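Side-chain contacts in inactive glucansucrase (Lactobacillus reuteri, PDB 5JBD), which belongs to glycoside hydrolase family 70, whose members share a TIM-barrel fold, and is an inactive, calcium-binding glucansucrase: residues Asp360-Gly363 with Asn364-Thr367; Glu584-Ala587 with Ile588-Thr591. One frame throughout, in Å; residues are numbered along the deposited sequence.

Contact 1: Asp360-Gly363 with Asn364-Thr367; sequences DNIG and NLIT
Asn361 O accepts from Asn364 N at 3.0 Å to close a type I beta turn from Asn361 to Asn364, and Ile362 O and Gly363 O then take the amides of Leu365 and Ile366 to start the short helix 364-367. On the side-chain side, Asn361 OD1 folds back over the turn and accepts from Gly363 N at 2.9 Å, with an N-H...O angle of 160° and the donor above the amide plane rather than in it. CG lies opposite the backbone N (chi1 -171°), which brings OD1 to Gly363 N while ND2 points away to Asn508. This is a capping bond: the asparagine supplies an acceptor to an amide of the turn that leads into the helix. The same OD1 also meets Lys505 NZ, while ND2 donates to Asn508 O, so both ends of the amide are held.

Asn364 lays its amide beside Asp360, ND2 standing 3.5 Å from Asp360 CB with carboxylate and amide planes 67° apart. A water joins them, donating to Asp360 OD2 and accepting from Asn364 ND2, each at 2.7 Å. A second water probably donates to Asn364 OD1 at 3.0 Å and lies more weakly near Asn361 OD1. On the buried side, the terminal methyls Ile362 CD1 and Leu365 CD1 meet at 3.9 Å, both side chains resting on Leu511 of strand 510-515, which Ile366 also touches.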
# COMPACT_ATOMS: atom_id res chain seq x y z
N ASP A 360 15.23 14.27 -20.39
CA ASP A 360 16.63 14.11 -20.06
C ASP A 360 17.34 13.38 -21.20
O ASP A 360 16.69 12.75 -22.04
CB ASP A 360 16.82 13.34 -18.76
CG ASP A 360 16.32 14.10 -17.51
OD1 ASP A 360 15.84 15.25 -17.60
OD2 ASP A 360 16.45 13.51 -16.42
N ASN A 361 18.66 13.51 -21.25
CA ASN A 361 19.43 12.95 -22.34
C ASN A 361 19.36 11.42 -22.37
O ASN A 361 19.32 10.76 -21.33
CB ASN A 361 20.89 13.39 -22.26
CG ASN A 361 21.67 13.00 -23.50
OD1 ASN A 361 22.39 11.99 -23.51
ND2 ASN A 361 21.50 13.78 -24.56
N ILE A 362 19.34 10.87 -23.58
CA ILE A 362 19.32 9.42 -23.82
C ILE A 362 20.41 8.66 -23.02
O ILE A 362 20.19 7.52 -22.57
CB ILE A 362 19.42 9.12 -25.34
CG1 ILE A 362 18.81 7.75 -25.69
CG2 ILE A 362 20.86 9.23 -25.84
CD1 ILE A 362 17.30 7.69 -25.60
N GLY A 363 21.56 9.28 -22.85
CA GLY A 363 22.67 8.67 -22.10
C GLY A 363 22.40 8.36 -20.64
O GLY A 363 23.11 7.54 -20.04
N ASN A 364 21.40 9.01 -20.04
CA ASN A 364 20.98 8.69 -18.67
C ASN A 364 20.55 7.23 -18.50
O ASN A 364 20.69 6.68 -17.42
CB ASN A 364 19.87 9.62 -18.19
CG ASN A 364 20.36 11.03 -17.89
OD1 ASN A 364 21.42 11.45 -18.34
ND2 ASN A 364 19.56 11.79 -17.15
N LEU A 365 20.04 6.59 -19.55
CA LEU A 365 19.71 5.15 -19.50
C LEU A 365 20.93 4.25 -19.21
O LEU A 365 20.78 3.13 -18.71
CB LEU A 365 19.06 4.70 -20.81
CG LEU A 365 17.72 5.37 -21.17
CD1 LEU A 365 17.37 5.19 -22.63
CD2 LEU A 365 16.61 4.83 -20.28
N ILE A 366 22.12 4.74 -19.53
CA ILE A 366 23.35 4.02 -19.32
C ILE A 366 23.79 4.10 -17.86
O ILE A 366 24.18 3.10 -17.27
CB ILE A 366 24.49 4.56 -20.23
CG1 ILE A 366 24.10 4.49 -21.70
CG2 ILE A 366 25.78 3.76 -20.00
CD1 ILE A 366 25.02 5.23 -22.66
N THR A 367 23.71 5.31 -17.29
CA THR A 367 24.33 5.60 -16.00
C THR A 367 23.39 5.72 -14.79
O THR A 367 23.82 5.51 -13.66
CB THR A 367 25.08 6.94 -16.10
OG1 THR A 367 24.17 7.96 -16.50
CG2 THR A 367 26.20 6.86 -17.13
O HOH W 1 17.13 10.88 -16.60
O HOH W 2 23.62 11.31 -20.32

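Contact 2: Glu584-Ala587 with Ile588-Thr591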
# COMPACT_ATOMS: atom_id res chain seq x y z
N GLU A 584 12.02 1.63 -42.35
CA GLU A 584 13.27 2.01 -43.04
C GLU A 584 14.17 0.82 -43.37
O GLU A 584 15.02 0.93 -44.23
CB GLU A 584 14.06 3.00 -42.20
CG GLU A 584 13.35 4.32 -41.97
CD GLU A 584 13.99 5.11 -40.83
OE1 GLU A 584 13.79 4.76 -39.64
OE2 GLU A 584 14.69 6.09 -41.14
N ASN A 585 13.98 -0.30 -42.68
CA ASN A 585 14.83 -1.49 -42.85
C ASN A 585 14.00 -2.69 -43.29
O ASN A 585 12.82 -2.79 -42.95
CB ASN A 585 15.52 -1.80 -41.52
CG ASN A 585 16.29 -0.61 -40.98
OD1 ASN A 585 17.41 -0.33 -41.41
ND2 ASN A 585 15.69 0.10 -40.03
N PRO A 586 14.62 -3.63 -44.04
CA PRO A 586 13.92 -4.84 -44.49
C PRO A 586 13.82 -5.91 -43.39
O PRO A 586 14.28 -5.69 -42.25
CB PRO A 586 14.79 -5.30 -45.66
CG PRO A 586 16.17 -4.94 -45.21
CD PRO A 586 16.04 -3.65 -44.45
N ALA A 587 13.23 -7.06 -43.72
CA ALA A 587 12.96 -8.13 -42.74
C ALA A 587 14.22 -8.76 -42.14
O ALA A 587 14.22 -9.21 -40.99
CB ALA A 587 12.09 -9.21 -43.37
N ILE A 588 15.28 -8.83 -42.95
CA ILE A 588 16.57 -9.42 -42.57
C ILE A 588 17.72 -8.49 -42.99
O ILE A 588 17.71 -7.97 -44.11
CB ILE A 588 16.75 -10.84 -43.18
CG1 ILE A 588 15.74 -11.83 -42.56
CG2 ILE A 588 18.18 -11.37 -42.98
CD1 ILE A 588 15.51 -13.07 -43.39
N LEU A 589 18.69 -8.30 -42.09
CA LEU A 589 19.96 -7.63 -42.39
C LEU A 589 21.07 -8.55 -41.92
O LEU A 589 20.86 -9.37 -41.01
CB LEU A 589 20.05 -6.28 -41.68
CG LEU A 589 19.14 -5.16 -42.17
CD1 LEU A 589 19.25 -3.94 -41.26
CD2 LEU A 589 19.47 -4.80 -43.61
N THR A 590 22.24 -8.40 -42.52
CA THR A 590 23.38 -9.28 -42.22
C THR A 590 24.57 -8.47 -41.74
O THR A 590 24.91 -7.43 -42.35
CB THR A 590 23.78 -10.10 -43.46
OG1 THR A 590 22.64 -10.80 -43.94
CG2 THR A 590 24.86 -11.11 -43.15
N THR A 591 25.21 -8.93 -40.67
CA THR A 591 26.43 -8.29 -40.16
C THR A 591 27.62 -8.46 -41.11
O THR A 591 27.68 -9.44 -41.85
CB THR A 591 26.87 -8.82 -38.77
OG1 THR A 591 27.09 -10.24 -38.82
CG2 THR A 591 25.84 -8.46 -37.71
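The run-in to strand 588-590, which pairs antiparallel with strand 564-571 in the curled beta-sheet of the chain, brings the ring of Pro586 against the side chain of Leu589. Pro586 CG and Leu589 CD2 are 3.7 Å apart, and Pro586 CD stands equally close to the same methyl, so the CG-CD side of the proline meets a single leucine methyl. Pro586 CG also lies 3.6 Å from Ile588 O. The two side chains, Pro586 and Leu589, cross at about a right angle. Leu589 CG sits beside its own backbone N, opposite the carbonyl carbon (chi1 -70°), and from there CD2 reaches back to the proline while CD1 comes only loosely near Asn585, 4.1 Å from its OD1.

That amide has its main polar partners elsewhere: Asn585 ND2 donates to Thr600 O of strand 596-605 and to Asp570 OD2 of strand 564-571. The backbone beyond is held to strand 564-571, with Pro586 O accepting from Asn567 ND2 and Leu589 bonded through its backbone to Tyr565. Leu589 also rests on Leu597 and Trp616, neighbours from strands 596-605 and 612-618.

The proline ring meets a carbonyl oxygen as well as a methyl, but such packing carries little direction of its own; the position of the turn probably depends on the outside bonds of Asn585 and Pro586 O and on the strand pairing.

Contacts 1 and 2 lie in series, more than 200 residues apart, on the same side of the centre of the chain, their own centres about 30 and 46 Å from it. Between the two contacts the centres are about 27 Å apart and the nearest atoms about 15 Å, so they do not touch. The curled antiparallel sheet relates them: residues 360-367 pack on its strands 501-505 and 510-515, whereas residues 584-591 include its strand 588-590. Contact 1 is partly buried, contact 2 at the surface. The calcium site is built from other residues, Glu237, Asp243, Asn287 and Asn751, and neither contact contributes to it.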